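Local atomic coordinates of methyltransferase (Pyrococcus horikoshii, PDB entry 1IXK), a protein that probably methylates cytidine in tRNA at carbon 5, using S-adenosyl-L-methionine as methyl donor, as a member of the RsmB/NOP family. Residues Ile258-Leu262 with Asp263-Val267. Numbering follows the deposited sequence.
Sequences IQWAL and DNFDV
Asp263 is tied twice to Gln259, one turn earlier in the helix: its N reaches Gln259 O (2.9 Å), and Gln259 NE2 donates to Asp263 OD1 (2.9 Å) from above the carboxylate plane. The bend of the Gln259 chain at chi2 (66°) carries the amide back over this turn, while its OE1 accepts from Ser288 N. Asn264 N binds Trp260 O at 2.7 Å. With CG anti to the backbone N in both residues, the Asn264 amide lies over the indole face, nearly parallel to it (16°), and CB makes a CH-pi contact over the five-membered ring. Phe265 N bonds to Ala261 O (2.8 Å), and its ring presents an edge to the same indole face in a T-shaped pair, planes at 84° and CE1 3.7 Å from Trp260 CH2. Replacing Trp260 by an alanine would probably leave the Phe265 edge and the Asn264 amide without the flat surface they rest on. After an inverse gamma turn centred on Asp266, Val267 CG2 packs 4.1 Å from Leu262 CD2. The arrangement is a helix C-terminus turning into a strand: helix 255-264, packed on helix 215-235, leads into strand 267-270, which pairs antiparallel with 307-314 in the Rossmann-like methyltransferase sheet.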
loop_
_atom_site.group_PDB
_atom_site.type_symbol
_atom_site.label_atom_id
_atom_site.label_comp_id
_atom_site.label_asym_id
_atom_site.label_seq_id
_atom_site.Cartn_x
_atom_site.Cartn_y
_atom_site.Cartn_z
ATOM N N ILE A 258 -4.326 -7.848 12.191
ATOM C CA ILE A 258 -4.148 -6.720 13.103
ATOM C C ILE A 258 -4.655 -7.073 14.510
ATOM O O ILE A 258 -4.010 -6.735 15.502
ATOM C CB ILE A 258 -4.869 -5.455 12.575
ATOM C CG1 ILE A 258 -4.282 -5.070 11.213
ATOM C CG2 ILE A 258 -4.680 -4.286 13.540
ATOM C CD1 ILE A 258 -2.778 -4.951 11.223
ATOM N N GLN A 259 -5.799 -7.747 14.597
ATOM C CA GLN A 259 -6.319 -8.139 15.906
ATOM C C GLN A 259 -5.315 -9.079 16.573
ATOM O O GLN A 259 -5.047 -8.982 17.776
ATOM C CB GLN A 259 -7.663 -8.855 15.780
ATOM C CG GLN A 259 -8.242 -9.249 17.138
ATOM C CD GLN A 259 -8.626 -8.041 17.975
ATOM O OE1 GLN A 259 -9.546 -7.310 17.633
ATOM N NE2 GLN A 259 -7.913 -7.824 19.069
ATOM N N TRP A 260 -4.765 -9.996 15.786
ATOM C CA TRP A 260 -3.785 -10.934 16.308
ATOM C C TRP A 260 -2.584 -10.169 16.855
ATOM O O TRP A 260 -2.082 -10.478 17.932
ATOM C CB TRP A 260 -3.325 -11.901 15.213
ATOM C CG TRP A 260 -2.160 -12.735 15.641
ATOM C CD1 TRP A 260 -2.157 -13.722 16.590
ATOM C CD2 TRP A 260 -0.816 -12.628 15.169
ATOM N NE1 TRP A 260 -0.889 -14.237 16.737
ATOM C CE2 TRP A 260 -0.046 -13.583 15.877
ATOM C CE3 TRP A 260 -0.182 -11.817 14.217
ATOM C CZ2 TRP A 260 1.324 -13.750 15.660
ATOM C CZ3 TRP A 260 1.182 -11.982 14.001
ATOM C CH2 TRP A 260 1.919 -12.943 14.722
ATOM N N ALA A 261 -2.128 -9.160 16.119
ATOM C CA ALA A 261 -0.980 -8.370 16.558
ATOM C C ALA A 261 -1.277 -7.645 17.869
ATOM O O ALA A 261 -0.431 -7.592 18.762
ATOM C CB ALA A 261 -0.593 -7.362 15.482
ATOM N N LEU A 262 -2.476 -7.080 17.978
ATOM C CA LEU A 262 -2.868 -6.369 19.188
ATOM C C LEU A 262 -2.916 -7.334 20.375
ATOM O O LEU A 262 -2.572 -6.961 21.494
ATOM C CB LEU A 262 -4.244 -5.714 19.001
ATOM C CG LEU A 262 -4.360 -4.545 18.016
ATOM C CD1 LEU A 262 -5.832 -4.224 17.784
ATOM C CD2 LEU A 262 -3.626 -3.333 18.561
ATOM N N ASP A 263 -3.338 -8.570 20.126
ATOM C CA ASP A 263 -3.429 -9.581 21.191
ATOM C C ASP A 263 -2.081 -10.206 21.508
ATOM O O ASP A 263 -1.811 -10.599 22.645
ATOM C CB ASP A 263 -4.352 -10.744 20.796
ATOM C CG ASP A 263 -5.778 -10.322 20.534
ATOM O OD1 ASP A 263 -6.178 -9.228 20.973
ATOM O OD2 ASP A 263 -6.506 -11.116 19.896
ATOM N N ASN A 264 -1.238 -10.310 20.492
ATOM C CA ASN A 264 0.052 -10.962 20.644
ATOM C C ASN A 264 1.256 -10.091 21.012
ATOM O O ASN A 264 2.198 -10.578 21.639
ATOM C CB ASN A 264 0.347 -11.738 19.361
ATOM C CG ASN A 264 1.328 -12.856 19.578
ATOM O OD1 ASN A 264 1.042 -13.808 20.303
ATOM N ND2 ASN A 264 2.502 -12.746 18.957
ATOM N N PHE A 265 1.243 -8.816 20.633
ATOM C CA PHE A 265 2.378 -7.948 20.938
ATOM C C PHE A 265 2.001 -6.710 21.742
ATOM O O PHE A 265 0.827 -6.406 21.920
ATOM C CB PHE A 265 3.067 -7.503 19.649
ATOM C CG PHE A 265 3.412 -8.637 18.724
ATOM C CD1 PHE A 265 2.566 -8.978 17.678
ATOM C CD2 PHE A 265 4.586 -9.357 18.900
ATOM C CE1 PHE A 265 2.881 -10.027 16.815
ATOM C CE2 PHE A 265 4.913 -10.408 18.045
ATOM C CZ PHE A 265 4.057 -10.740 16.997
ATOM N N ASP A 266 3.015 -5.990 22.209
ATOM C CA ASP A 266 2.805 -4.774 22.982
ATOM C C ASP A 266 2.749 -3.594 22.011
ATOM O O ASP A 266 3.703 -2.823 21.888
ATOM C CB ASP A 266 3.944 -4.604 23.984
ATOM C CG ASP A 266 4.042 -5.773 24.940
ATOM O OD1 ASP A 266 3.091 -5.975 25.722
ATOM O OD2 ASP A 266 5.060 -6.501 24.904
ATOM N N VAL A 267 1.621 -3.482 21.318
ATOM C CA VAL A 267 1.408 -2.427 20.334
ATOM C C VAL A 267 0.026 -1.797 20.465
ATOM O O VAL A 267 -0.857 -2.335 21.134
ATOM C CB VAL A 267 1.533 -2.972 18.893
ATOM C CG1 VAL A 267 2.909 -3.600 18.686
ATOM C CG2 VAL A 267 0.426 -3.995 18.625
#